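Local coordinates for frutapin (Artocarpus altilis, PDB 5KRP), which probably binds carbohydrates, mannose most likely, as a jacalin-related lectin built here from four copies of one small all-beta chain, at residues I6-W11 with I144-A149; T25-I30 with V43-N48; E69-E74 with K106-G111. All blocks are in the same frame, centred on the assembly; numbering follows the deposited sequence. Where two conformers were deposited one is given.

How the contacts relate
From the N terminus, strand 6-12 pairs with the last strand, 141-149, so contact 1 closes a loop that takes in almost the whole chain. Contacts 2 and 3 both fall within that loop, one after the other. Contact 2 closes first, joining the two arms of the hairpin 26-34 and 38-47 in the second sheet. Contact 3 then links the loop leaving strand 64-69, on the edge of that sheet, to the start of strand 109-114 in the third. Contacts 2 and 3 touch through Arg28 O and Leu70 N and through the ring of Phe72; contact 1 stays about 7 Å from contact 2 at the nearest atoms.

Contact 1 of 3, residues I6-W11 with I144-A149; sequences ITVGPW and IGVHMA
Thr7 and His147 stand side by side across the antiparallel strands 6-11 and 144-149, their side chains pointing the same way from a non-hydrogen-bonded pair. Thr7 OG1 lies in the plane of the imidazole, at its edge, hydrogen-bonded to His147 ND1 at 2.7 Å. Placing the hydroxyl opposite the carbonyl carbon (chi1 -52°) brings it to that nitrogen and leaves the methyl CG2 near the ND1-CE1 edge of the ring. Asp20 OD1 holds the far nitrogen, His147 NE2, and the ring is thereby fixed at both ends. Val8 and Val146 occupy the other face, which packs on Leu123 of strand 119-125. Val8 CG2, wedged between its own backbone N and carbonyl carbon, reaches the sulfur Met148 SD at 4.2 Å; its closer approach to Val146 CG2 is doubtful, as Val146 has two conformers. The pairing belongs to the first of three four-stranded sheets of a beta-prism I, the jacalin fold, and Thr7 carries this sheet on by pairing with a strand of the second subunit. Val8 N bonds to Val146 O at 3.0 Å and is answered by the reciprocal bond. Between Val8 and Trp11 the register shifts by one at a beta bulge, where Gly9 has positive phi and the peptide before Pro10 is cis. Beyond it Trp11 N meets Ile144 O at 2.9 Å from 39° out of the carbonyl plane. Ile144 O also sits 3.5 Å from Trp11 CE3, at the indole edge. Gly9 CA covers one indole face, 3.7 Å above the plane and offset toward the rim, while Phe121 stacks with the ring and Trp11 NE1 donates to Asn122 O of the second subunit. At the opposite end a water bridges Ile6 N and Met148 O.

Contact 2 of 3, residues T25-I30 with V43-N48; sequences TGIRII and VIYDLN
Arg28 grips Asp46 side-on in a salt bridge, and both of its donors go to one carboxylate oxygen: NE lies 2.9 Å and NH2 2.7 Å from Asp46 OD1. OD1 offers NE its anti lone pair, while NH2 meets it nearly along the C-O axis, with the guanidinium and carboxylate planes 37° apart. Arg28, extended from CG to NE, runs alongside the backbone of Tyr45 to get there. Asp46 chi1 of -172° carries the carboxylate over to Arg28 and Thr25, and its rotation about CB-CG gives OD1 to the arginine and OD2 to the threonine. Thr25 OG1 donates to Asp46 OD2 at 2.9 Å and accepts from Asn48 N at 2.8 Å; chi1 51° sets OG1 between the backbone N and the carbonyl carbon, toward both partners. Gly49 N adds another bond to OD2, which leaves the buried carboxylate held on both oxygens. Apolar contacts lie on both faces. Ile27 CD1 comes to 3.5 Å from Tyr45 CD1, obliquely to the ring, and Val43 CG1 sits over the centre of one tyrosine face. Asp21 and the backbone of Phe133 fix the Tyr45 hydroxyl. On the Asp46 face, Ile29 and Ile44 lie side by side in the conformer given. Among the backbone bonds, Ile44 O takes two donors in its carbonyl plane, Arg28 N at 3.0 Å and Ile29 N at 3.1 Å. Asp46 O accepts from Thr25 N, and weakly from Gly26 N. Two classic beta bulges result, and the chain turns a corner at Arg28 within one arm of the antiparallel hairpin 26-34 and 38-47, the inner pair of the second sheet of the jacalin-type beta-prism.

Contact 3 of 3, residues E69-E74 with K106-G111; sequences ELQFPE and KGRTFG
This is a light surface contact between the loop that follows strand 64-69 and the turn leading into strand 109-114, with the first residues of that strand; here the end of edge strand 64-69 of the second sheet approaches the start of edge strand 109-114 of the third. Its small apolar part is Leu70 against Phe110, whose side chains cross with Leu70 CD2 4.0 Å from Phe110 CE2. Beside it, the rim of the phenyl ring points at the guanidinium of Arg108, Phe110 CZ standing 3.6 Å above the centre of its plane. The arginine chain bends at chi3 (101°) and presents NH1 edge-on to Glu69 O, a weak bond of 3.4 Å. Gln71 CG passes 4.0 Å from the same nitrogen, Arg108 NH1, whose main partner is the carboxylate of Glu75. Glu75 OE1 also accepts from Gln71 N, at the centre of an inverse gamma turn. Farther out, Lys106 rests its CE 3.8 Å from Glu74 O, while the charged ends stay apart. Leu70 reaches inward to Ile27 of strand 26-34 and Thr104 of strand 95-104, and Phe110 also lies on Thr104, which places the contact between the neighbouring strands of both sheets.

Contact 1 of 3, residues I6-W11 with I144-A149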
ATOM      1  N   ILE A   6       3.166   6.911  -1.689  1.00 18.15           N
ATOM      2  CA  ILE A   6       4.613   7.115  -1.920  1.00 18.09           C
ATOM      3  C   ILE A   6       4.784   8.314  -2.818  1.00 18.28           C
ATOM      4  O   ILE A   6       4.050   8.472  -3.817  1.00 18.45           O
ATOM      5  CB  ILE A   6       5.214   5.842  -2.512  1.00 21.35           C
ATOM      6  CG1 ILE A   6       5.273   4.819  -1.365  1.00 24.17           C
ATOM      7  CG2 ILE A   6       6.603   6.087  -3.121  1.00 24.51           C
ATOM      8  CD1 ILE A   6       5.380   3.435  -1.876  1.00 26.09           C
ATOM      9  N   THR A   7       5.735   9.187  -2.451  1.00 15.92           N
ATOM     10  CA  THR A   7       6.031  10.368  -3.238  1.00 16.88           C
ATOM     11  C   THR A   7       7.570  10.431  -3.465  1.00 17.00           C
ATOM     12  O   THR A   7       8.363  10.402  -2.503  1.00 16.38           O
ATOM     13  CB  THR A   7       5.530  11.663  -2.549  1.00 17.49           C
ATOM     14  OG1 THR A   7       4.140  11.528  -2.198  1.00 18.06           O
ATOM     15  CG2 THR A   7       5.789  12.870  -3.365  1.00 20.56           C
ATOM     16  N   VAL A   8       7.947  10.450  -4.723  1.00 15.96           N
ATOM     17  CA  VAL A   8       9.313  10.579  -5.124  1.00 16.95           C
ATOM     18  C   VAL A   8       9.544  11.872  -5.933  1.00 15.69           C
ATOM     19  O   VAL A   8       8.623  12.495  -6.483  1.00 16.28           O
ATOM     20  CB  VAL A   8       9.814   9.345  -5.902  1.00 17.31           C
ATOM     21  CG1 VAL A   8       9.818   8.127  -4.956  1.00 20.33           C
ATOM     22  CG2 VAL A   8       8.966   9.042  -7.119  1.00 18.45           C
ATOM     23  N   GLY A   9      10.828  12.258  -5.964  1.00 14.83           N
ATOM     24  CA  GLY A   9      11.167  13.621  -6.396  1.00 15.53           C
ATOM     25  C   GLY A   9      10.859  14.573  -5.230  1.00 17.73           C
ATOM     26  O   GLY A   9      10.896  14.171  -4.026  1.00 19.17           O
ATOM     27  N   PRO A  10      10.701  15.876  -5.507  1.00 18.80           N
ATOM     28  CA  PRO A  10      10.705  16.461  -6.866  1.00 17.65           C
ATOM     29  C   PRO A  10      12.105  16.496  -7.483  1.00 17.74           C
ATOM     30  O   PRO A  10      13.142  16.397  -6.784  1.00 19.16           O
ATOM     31  CB  PRO A  10      10.175  17.916  -6.616  1.00 18.45           C
ATOM     32  CG  PRO A  10       9.409  17.820  -5.333  1.00 20.85           C
ATOM     33  CD  PRO A  10      10.176  16.832  -4.511  1.00 19.56           C
ATOM     34  N   TRP A  11      12.120  16.630  -8.798  1.00 16.78           N
ATOM     35  CA  TRP A  11      13.316  16.947  -9.606  1.00 17.26           C
ATOM     36  C   TRP A  11      13.140  18.371 -10.111  1.00 17.74           C
ATOM     37  O   TRP A  11      12.090  18.709 -10.660  1.00 15.07           O
ATOM     38  CB  TRP A  11      13.438  15.991 -10.798  1.00 16.61           C
ATOM     39  CG  TRP A  11      13.783  14.559 -10.299  1.00 17.84           C
ATOM     40  CD1 TRP A  11      14.995  14.044 -10.019  1.00 17.70           C
ATOM     41  CD2 TRP A  11      12.833  13.500 -10.063  1.00 17.39           C
ATOM     42  NE1 TRP A  11      14.889  12.711  -9.647  1.00 18.36           N
ATOM     43  CE2 TRP A  11      13.573  12.354  -9.649  1.00 17.12           C
ATOM     44  CE3 TRP A  11      11.451  13.419 -10.165  1.00 18.60           C
ATOM     45  CZ2 TRP A  11      12.949  11.117  -9.324  1.00 18.74           C
ATOM     46  CZ3 TRP A  11      10.798  12.214  -9.836  1.00 17.56           C
ATOM     47  CH2 TRP A  11      11.577  11.060  -9.424  1.00 18.29           C
ATOM     48  N   ILE A 144       9.119  19.063 -10.489  1.00 15.37           N
ATOM     49  CA  ILE A 144       8.011  18.113 -10.558  0.50 15.13           C
ATOM     50  C   ILE A 144       8.337  16.826  -9.824  1.00 14.67           C
ATOM     51  O   ILE A 144       9.470  16.290  -9.876  1.00 14.89           O
ATOM     52  CB  ILE A 144       7.585  17.892 -12.009  0.50 14.94           C
ATOM     53  CG1 ILE A 144       6.302  17.067 -12.132  0.50 16.50           C
ATOM     54  CG2 ILE A 144       8.607  17.140 -12.797  0.50 14.99           C
ATOM     55  CD1 ILE A 144       6.194  16.581 -13.575  0.50 16.77           C
ATOM     56  N   GLY A 145       7.285  16.327  -9.134  1.00 16.75           N
ATOM     57  CA  GLY A 145       7.386  15.090  -8.355  1.00 17.27           C
ATOM     58  C   GLY A 145       6.174  14.193  -8.618  1.00 15.91           C
ATOM     59  O   GLY A 145       5.224  14.634  -9.213  1.00 14.01           O
ATOM     60  N   VAL A 146       6.240  12.951  -8.146  1.00 16.40           N
ATOM     61  CA  VAL A 146       5.226  11.964  -8.530  0.50 15.90           C
ATOM     62  C   VAL A 146       4.791  11.139  -7.352  1.00 15.31           C
ATOM     63  O   VAL A 146       5.575  10.657  -6.553  1.00 15.49           O
ATOM     64  CB  VAL A 146       5.556  11.078  -9.773  0.50 17.35           C
ATOM     65  CG1 VAL A 146       5.859  11.947 -10.988  0.50 18.17           C
ATOM     66  CG2 VAL A 146       6.696  10.131  -9.515  0.50 18.21           C
ATOM     67  N   HIS A 147       3.459  10.979  -7.268  1.00 15.10           N
ATOM     68  CA  HIS A 147       2.850  10.071  -6.306  1.00 15.46           C
ATOM     69  C   HIS A 147       2.638   8.706  -6.967  1.00 17.23           C
ATOM     70  O   HIS A 147       2.145   8.663  -8.104  1.00 13.88           O
ATOM     71  CB  HIS A 147       1.476  10.592  -5.877  1.00 16.11           C
ATOM     72  CG  HIS A 147       1.505  11.925  -5.174  1.00 16.79           C
ATOM     73  ND1 HIS A 147       2.176  12.123  -3.972  1.00 19.44           N
ATOM     74  CD2 HIS A 147       0.923  13.121  -5.475  1.00 19.29           C
ATOM     75  CE1 HIS A 147       2.007  13.372  -3.572  1.00 20.79           C
ATOM     76  NE2 HIS A 147       1.262  14.003  -4.469  1.00 20.69           N
ATOM     77  N   MET A 148       2.932   7.611  -6.243  1.00 15.85           N
ATOM     78  CA  MET A 148       2.787   6.265  -6.805  1.00 17.51           C
ATOM     79  C   MET A 148       1.924   5.373  -5.917  1.00 16.92           C
ATOM     80  O   MET A 148       1.975   5.483  -4.673  1.00 14.61           O
ATOM     81  CB  MET A 148       4.163   5.599  -7.007  1.00 18.50           C
ATOM     82  CG  MET A 148       5.094   6.459  -7.901  1.00 21.59           C
ATOM     83  SD  MET A 148       6.696   5.671  -8.169  1.00 22.79           S
ATOM     84  CE  MET A 148       6.059   4.283  -9.104  1.00 31.66           C
ATOM     85  N   ALA A 149       1.240   4.433  -6.540  1.00 15.63           N
ATOM     86  CA  ALA A 149       0.466   3.428  -5.791  1.00 18.13           C
ATOM     87  C   ALA A 149       0.508   2.058  -6.460  1.00 21.64           C
ATOM     88  O   ALA A 149       0.925   1.977  -7.560  1.00 20.81           O
ATOM     89  CB  ALA A 149      -0.940   3.862  -5.564  1.00 19.39           C
TER
HETATM   90  O   HOH W   1       1.668   4.347  -2.208  1.00 26.50           O

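Contact 2 of 3, residues T25-I30 with V43-N48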
ATOM      1  N   THR A  25      -6.697   7.513  -9.071  1.00 15.62           N
ATOM      2  CA  THR A  25      -6.555   6.103  -9.465  1.00 17.77           C
ATOM      3  C   THR A  25      -5.811   5.869 -10.726  1.00 16.91           C
ATOM      4  O   THR A  25      -5.511   4.728 -11.107  1.00 18.55           O
ATOM      5  CB  THR A  25      -7.933   5.366  -9.428  1.00 22.78           C
ATOM      6  OG1 THR A  25      -8.891   6.089 -10.133  1.00 23.93           O
ATOM      7  CG2 THR A  25      -8.448   5.392  -8.014  1.00 27.22           C
ATOM      8  N   GLY A  26      -5.475   6.948 -11.445  1.00 15.35           N
ATOM      9  CA  GLY A  26      -4.714   6.810 -12.682  1.00 14.81           C
ATOM     10  C   GLY A  26      -4.667   8.149 -13.437  1.00 15.76           C
ATOM     11  O   GLY A  26      -5.040   9.199 -12.889  1.00 16.01           O
ATOM     12  N   ILE A  27      -4.107   8.047 -14.636  1.00 15.19           N
ATOM     13  CA  ILE A  27      -3.861   9.197 -15.544  1.00 17.42           C
ATOM     14  C   ILE A  27      -4.591   8.955 -16.882  1.00 16.35           C
ATOM     15  O   ILE A  27      -4.362   7.961 -17.554  1.00 18.13           O
ATOM     16  CB  ILE A  27      -2.369   9.375 -15.805  1.00 16.64           C
ATOM     17  CG1 ILE A  27      -1.525   9.423 -14.514  1.00 19.90           C
ATOM     18  CG2 ILE A  27      -2.078  10.660 -16.617  1.00 18.04           C
ATOM     19  CD1 ILE A  27      -1.877  10.459 -13.467  1.00 21.19           C
ATOM     20  N   ARG A  28      -5.338   9.956 -17.278  1.00 17.07           N
ATOM     21  CA  ARG A  28      -6.006   9.980 -18.581  1.00 16.86           C
ATOM     22  C   ARG A  28      -5.286  10.888 -19.571  1.00 18.40           C
ATOM     23  O   ARG A  28      -4.947  10.456 -20.635  1.00 19.96           O
ATOM     24  CB  ARG A  28      -7.435  10.427 -18.393  1.00 19.05           C
ATOM     25  CG  ARG A  28      -8.342   9.298 -17.846  1.00 21.01           C
ATOM     26  CD  ARG A  28      -9.649   9.851 -17.346  1.00 21.17           C
ATOM     27  NE  ARG A  28     -10.548   8.803 -16.879  1.00 23.04           N
ATOM     28  CZ  ARG A  28     -11.334   8.045 -17.631  1.00 31.41           C
ATOM     29  NH1 ARG A  28     -11.337   8.179 -18.958  1.00 27.95           N
ATOM     30  NH2 ARG A  28     -12.080   7.082 -17.031  1.00 31.91           N
ATOM     31  N   ILE A  29      -5.062  12.144 -19.179  1.00 18.09           N
ATOM     32  CA  ILE A  29      -4.451  13.158 -20.092  1.00 19.19           C
ATOM     33  C   ILE A  29      -3.488  13.996 -19.324  1.00 17.54           C
ATOM     34  O   ILE A  29      -3.787  14.511 -18.215  1.00 18.73           O
ATOM     35  CB  ILE A  29      -5.535  14.073 -20.735  1.00 21.21           C
ATOM     36  CG1 ILE A  29      -6.496  13.269 -21.629  1.00 24.92           C
ATOM     37  CG2 ILE A  29      -4.941  15.281 -21.521  1.00 22.99           C
ATOM     38  CD1 ILE A  29      -7.834  13.954 -21.906  1.00 25.17           C
ATOM     39  N   ILE A  30      -2.384  14.285 -20.008  1.00 18.31           N
ATOM     40  CA  ILE A  30      -1.392  15.275 -19.522  1.00 18.99           C
ATOM     41  C   ILE A  30      -1.308  16.430 -20.533  1.00 19.05           C
ATOM     42  O   ILE A  30      -1.167  16.154 -21.702  1.00 20.04           O
ATOM     43  CB  ILE A  30       0.001  14.663 -19.319  1.00 18.49           C
ATOM     44  CG1 ILE A  30      -0.071  13.588 -18.225  1.00 20.82           C
ATOM     45  CG2 ILE A  30       0.992  15.746 -18.882  1.00 18.81           C
ATOM     46  CD1 ILE A  30       1.147  12.692 -18.186  1.00 24.51           C
ATOM     47  N   VAL A  43      -3.265  18.059 -15.431  1.00 18.73           N
ATOM     48  CA  VAL A  43      -3.587  16.642 -15.692  1.00 18.18           C
ATOM     49  C   VAL A  43      -5.096  16.410 -15.528  1.00 16.32           C
ATOM     50  O   VAL A  43      -5.737  16.956 -14.680  1.00 17.03           O
ATOM     51  CB  VAL A  43      -2.837  15.758 -14.644  1.00 19.02           C
ATOM     52  CG1 VAL A  43      -3.065  14.248 -14.883  1.00 19.22           C
ATOM     53  CG2 VAL A  43      -1.358  16.117 -14.609  1.00 20.71           C
ATOM     54  N   ILE A  44      -5.648  15.597 -16.404  1.00 16.23           N
ATOM     55  CA  ILE A  44      -6.967  15.003 -16.202  0.50 17.80           C
ATOM     56  C   ILE A  44      -6.682  13.589 -15.657  1.00 15.71           C
ATOM     57  O   ILE A  44      -6.183  12.714 -16.364  1.00 16.21           O
ATOM     58  CB  ILE A  44      -7.817  14.989 -17.478  0.50 17.94           C
ATOM     59  CG1 ILE A  44      -8.327  16.402 -17.796  0.50 20.90           C
ATOM     60  CG2 ILE A  44      -9.036  14.082 -17.363  0.50 18.80           C
ATOM     61  CD1 ILE A  44      -8.753  16.541 -19.233  0.50 20.67           C
ATOM     62  N   TYR A  45      -6.957  13.427 -14.368  1.00 17.20           N
ATOM     63  CA  TYR A  45      -6.789  12.117 -13.702  1.00 15.02           C
ATOM     64  C   TYR A  45      -7.975  11.173 -13.992  1.00 17.13           C
ATOM     65  O   TYR A  45      -9.065  11.634 -14.402  1.00 16.73           O
ATOM     66  CB  TYR A  45      -6.684  12.351 -12.236  1.00 16.22           C
ATOM     67  CG  TYR A  45      -5.441  13.129 -11.858  1.00 17.12           C
ATOM     68  CD1 TYR A  45      -4.187  12.499 -11.814  1.00 16.52           C
ATOM     69  CD2 TYR A  45      -5.489  14.488 -11.615  1.00 16.11           C
ATOM     70  CE1 TYR A  45      -3.044  13.195 -11.545  1.00 16.80           C
ATOM     71  CE2 TYR A  45      -4.301  15.210 -11.302  1.00 15.58           C
ATOM     72  CZ  TYR A  45      -3.094  14.553 -11.263  1.00 16.65           C
ATOM     73  OH  TYR A  45      -1.911  15.243 -10.963  1.00 15.84           O
ATOM     74  N   ASP A  46      -7.782   9.871 -13.725  1.00 15.37           N
ATOM     75  CA  ASP A  46      -8.911   8.963 -13.483  1.00 16.12           C
ATOM     76  C   ASP A  46      -9.185   8.963 -12.034  1.00 17.01           C
ATOM     77  O   ASP A  46      -8.226   8.796 -11.212  1.00 17.98           O
ATOM     78  CB  ASP A  46      -8.637   7.556 -13.916  1.00 17.31           C
ATOM     79  CG  ASP A  46      -9.931   6.678 -13.821  1.00 20.17           C
ATOM     80  OD1 ASP A  46     -10.866   6.958 -14.665  1.00 19.91           O
ATOM     81  OD2 ASP A  46      -9.958   5.885 -12.848  1.00 20.20           O
ATOM     82  N   LEU A  47     -10.451   9.100 -11.659  1.00 16.86           N
ATOM     83  CA  LEU A  47     -10.860   8.878 -10.259  1.00 17.33           C
ATOM     84  C   LEU A  47     -11.997   7.857 -10.316  1.00 17.47           C
ATOM     85  O   LEU A  47     -13.144   8.200 -10.642  1.00 16.86           O
ATOM     86  CB  LEU A  47     -11.326  10.144  -9.585  1.00 17.66           C
ATOM     87  CG  LEU A  47     -11.800  10.089  -8.128  1.00 18.47           C
ATOM     88  CD1 LEU A  47     -10.650   9.644  -7.201  1.00 18.38           C
ATOM     89  CD2 LEU A  47     -12.438  11.386  -7.699  1.00 20.63           C
ATOM     90  N   ASN A  48     -11.664   6.635  -9.911  1.00 17.32           N
ATOM     91  CA  ASN A  48     -12.631   5.540  -9.772  1.00 16.39           C
ATOM     92  C   ASN A  48     -13.428   5.370 -11.028  1.00 18.06           C
ATOM     93  O   ASN A  48     -14.628   5.080 -10.994  1.00 20.79           O
ATOM     94  CB  ASN A  48     -13.486   5.783  -8.584  1.00 16.02           C
ATOM     95  CG  ASN A  48     -12.640   5.884  -7.328  1.00 16.91           C
ATOM     96  OD1 ASN A  48     -11.812   4.998  -7.086  1.00 17.32           O
ATOM     97  ND2 ASN A  48     -12.803   6.926  -6.560  1.00 16.42           N
TER

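Contact 3 of 3, residues E69-E74 with K106-G111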
ATOM      1  N   GLU A  69      -2.709  12.097 -24.641  1.00 22.59           N
ATOM      2  CA  GLU A  69      -3.919  11.379 -24.346  1.00 27.27           C
ATOM      3  C   GLU A  69      -3.593   9.877 -24.265  1.00 24.90           C
ATOM      4  O   GLU A  69      -3.260   9.262 -25.267  1.00 24.25           O
ATOM      5  CB  GLU A  69      -4.965  11.684 -25.411  1.00 32.31           C
ATOM      6  CG  GLU A  69      -6.323  11.110 -25.034  1.00 42.57           C
ATOM      7  CD  GLU A  69      -7.517  11.777 -25.727  1.00 46.55           C
ATOM      8  OE1 GLU A  69      -7.344  12.793 -26.482  1.00 45.65           O
ATOM      9  OE2 GLU A  69      -8.623  11.253 -25.435  1.00 46.25           O
ATOM     10  N   LEU A  70      -3.620   9.280 -23.071  1.00 21.96           N
ATOM     11  CA  LEU A  70      -3.284   7.857 -22.910  1.00 21.08           C
ATOM     12  C   LEU A  70      -4.563   7.038 -23.135  1.00 22.13           C
ATOM     13  O   LEU A  70      -5.697   7.486 -22.826  1.00 22.38           O
ATOM     14  CB  LEU A  70      -2.760   7.604 -21.494  1.00 21.34           C
ATOM     15  CG  LEU A  70      -1.527   8.446 -21.113  1.00 21.71           C
ATOM     16  CD1 LEU A  70      -1.078   8.276 -19.664  1.00 24.24           C
ATOM     17  CD2 LEU A  70      -0.353   8.144 -21.993  1.00 23.15           C
ATOM     18  N   GLN A  71      -4.374   5.848 -23.668  1.00 23.12           N
ATOM     19  CA  GLN A  71      -5.500   4.904 -23.857  1.00 26.17           C
ATOM     20  C   GLN A  71      -5.823   4.209 -22.480  1.00 22.97           C
ATOM     21  O   GLN A  71      -5.586   3.009 -22.269  1.00 23.43           O
ATOM     22  CB  GLN A  71      -5.150   3.890 -24.905  1.00 28.69           C
ATOM     23  CG  GLN A  71      -4.828   4.462 -26.260  1.00 36.00           C
ATOM     24  CD  GLN A  71      -4.250   3.404 -27.234  1.00 44.25           C
ATOM     25  OE1 GLN A  71      -3.261   2.696 -26.936  1.00 47.62           O
ATOM     26  NE2 GLN A  71      -4.869   3.301 -28.409  1.00 54.56           N
ATOM     27  N   PHE A  72      -6.276   5.030 -21.528  1.00 22.00           N
ATOM     28  CA  PHE A  72      -6.598   4.576 -20.186  1.00 22.59           C
ATOM     29  C   PHE A  72      -7.822   3.609 -20.247  1.00 24.16           C
ATOM     30  O   PHE A  72      -8.716   3.867 -21.013  1.00 26.61           O
ATOM     31  CB  PHE A  72      -6.874   5.797 -19.269  1.00 23.50           C
ATOM     32  CG  PHE A  72      -7.391   5.429 -17.927  1.00 22.13           C
ATOM     33  CD1 PHE A  72      -8.756   5.227 -17.733  1.00 23.71           C
ATOM     34  CD2 PHE A  72      -6.516   5.194 -16.886  1.00 23.60           C
ATOM     35  CE1 PHE A  72      -9.215   4.817 -16.513  1.00 21.90           C
ATOM     36  CE2 PHE A  72      -6.972   4.760 -15.672  1.00 24.63           C
ATOM     37  CZ  PHE A  72      -8.334   4.542 -15.488  1.00 24.29           C
ATOM     38  N   PRO A  73      -7.871   2.531 -19.470  1.00 22.93           N
ATOM     39  CA  PRO A  73      -6.927   2.135 -18.439  1.00 23.13           C
ATOM     40  C   PRO A  73      -5.839   1.199 -18.866  1.00 23.44           C
ATOM     41  O   PRO A  73      -4.931   0.892 -18.051  1.00 26.74           O
ATOM     42  CB  PRO A  73      -7.817   1.372 -17.461  1.00 24.56           C
ATOM     43  CG  PRO A  73      -8.822   0.736 -18.367  1.00 24.88           C
ATOM     44  CD  PRO A  73      -9.159   1.789 -19.357  1.00 26.98           C
ATOM     45  N   GLU A  74      -5.910   0.687 -20.095  1.00 24.33           N
ATOM     46  CA  GLU A  74      -4.958  -0.347 -20.528  1.00 26.04           C
ATOM     47  C   GLU A  74      -3.507   0.193 -20.690  1.00 22.29           C
ATOM     48  O   GLU A  74      -2.549  -0.581 -20.548  1.00 25.30           O
ATOM     49  CB  GLU A  74      -5.340  -0.969 -21.868  1.00 29.67           C
ATOM     50  CG  GLU A  74      -6.638  -1.726 -21.892  1.00 38.68           C
ATOM     51  CD  GLU A  74      -7.873  -0.807 -21.867  1.00 46.48           C
ATOM     52  OE1 GLU A  74      -7.782   0.394 -22.339  1.00 38.72           O
ATOM     53  OE2 GLU A  74      -8.916  -1.312 -21.347  1.00 49.51           O
ATOM     54  N   LYS A 106       2.628   0.375 -23.392  1.00 22.90           N
ATOM     55  CA  LYS A 106       2.322   0.008 -24.777  1.00 25.82           C
ATOM     56  C   LYS A 106       3.446   0.362 -25.732  1.00 28.19           C
ATOM     57  O   LYS A 106       3.299   0.195 -26.958  1.00 28.73           O
ATOM     58  CB  LYS A 106       1.024   0.665 -25.224  1.00 26.40           C
ATOM     59  CG  LYS A 106      -0.241   0.195 -24.521  1.00 28.72           C
ATOM     60  CD  LYS A 106      -0.455  -1.322 -24.559  1.00 31.70           C
ATOM     61  CE  LYS A 106      -1.881  -1.662 -24.142  1.00 34.28           C
ATOM     62  NZ  LYS A 106      -2.082  -3.127 -24.159  1.00 39.59           N
ATOM     63  N   GLY A 107       4.577   0.821 -25.206  1.00 24.82           N
ATOM     64  CA  GLY A 107       5.712   1.211 -26.051  1.00 24.75           C
ATOM     65  C   GLY A 107       5.586   2.552 -26.777  1.00 25.60           C
ATOM     66  O   GLY A 107       6.294   2.756 -27.773  1.00 27.15           O
ATOM     67  N   ARG A 108       4.715   3.463 -26.351  1.00 22.90           N
ATOM     68  CA  ARG A 108       4.628   4.811 -26.963  1.00 24.22           C
ATOM     69  C   ARG A 108       5.521   5.756 -26.131  1.00 27.40           C
ATOM     70  O   ARG A 108       5.598   5.630 -24.897  1.00 22.44           O
ATOM     71  CB  ARG A 108       3.218   5.377 -27.038  1.00 27.00           C
ATOM     72  CG  ARG A 108       2.202   4.671 -27.973  1.00 31.98           C
ATOM     73  CD  ARG A 108       0.757   4.955 -27.483  1.00 38.30           C
ATOM     74  NE  ARG A 108       0.091   5.951 -28.211  1.00 40.68           N
ATOM     75  CZ  ARG A 108      -0.941   6.716 -27.825  1.00 39.99           C
ATOM     76  NH1 ARG A 108      -1.568   6.683 -26.619  1.00 32.12           N
ATOM     77  NH2 ARG A 108      -1.331   7.614 -28.718  1.00 38.85           N
ATOM     78  N   THR A 109       6.186   6.665 -26.833  1.00 24.24           N
ATOM     79  CA  THR A 109       7.001   7.751 -26.244  1.00 22.46           C
ATOM     80  C   THR A 109       6.366   9.067 -26.550  1.00 24.40           C
ATOM     81  O   THR A 109       5.948   9.348 -27.682  1.00 25.18           O
ATOM     82  CB  THR A 109       8.426   7.679 -26.743  1.00 26.14           C
ATOM     83  OG1 THR A 109       9.005   6.453 -26.288  1.00 24.33           O
ATOM     84  CG2 THR A 109       9.287   8.894 -26.213  1.00 25.37           C
ATOM     85  N   PHE A 110       6.196   9.902 -25.533  1.00 22.31           N
ATOM     86  CA  PHE A 110       5.693  11.218 -25.743  1.00 22.22           C
ATOM     87  C   PHE A 110       6.809  12.176 -25.291  1.00 23.48           C
ATOM     88  O   PHE A 110       7.169  12.186 -24.095  1.00 21.26           O
ATOM     89  CB  PHE A 110       4.468  11.467 -24.903  1.00 20.75           C
ATOM     90  CG  PHE A 110       3.309  10.691 -25.354  1.00 22.94           C
ATOM     91  CD1 PHE A 110       2.464  11.197 -26.268  1.00 26.27           C
ATOM     92  CD2 PHE A 110       3.034   9.450 -24.780  1.00 24.77           C
ATOM     93  CE1 PHE A 110       1.354  10.464 -26.686  1.00 27.18           C
ATOM     94  CE2 PHE A 110       1.934   8.718 -25.186  1.00 27.12           C
ATOM     95  CZ  PHE A 110       1.090   9.231 -26.139  1.00 25.62           C
ATOM     96  N   GLY A 111       7.350  12.927 -26.255  1.00 22.80           N
ATOM     97  CA  GLY A 111       8.462  13.847 -26.035  1.00 24.83           C
ATOM     98  C   GLY A 111       9.709  13.359 -26.698  1.00 24.75           C
ATOM     99  O   GLY A 111       9.691  12.355 -27.509  1.00 24.27           O
TER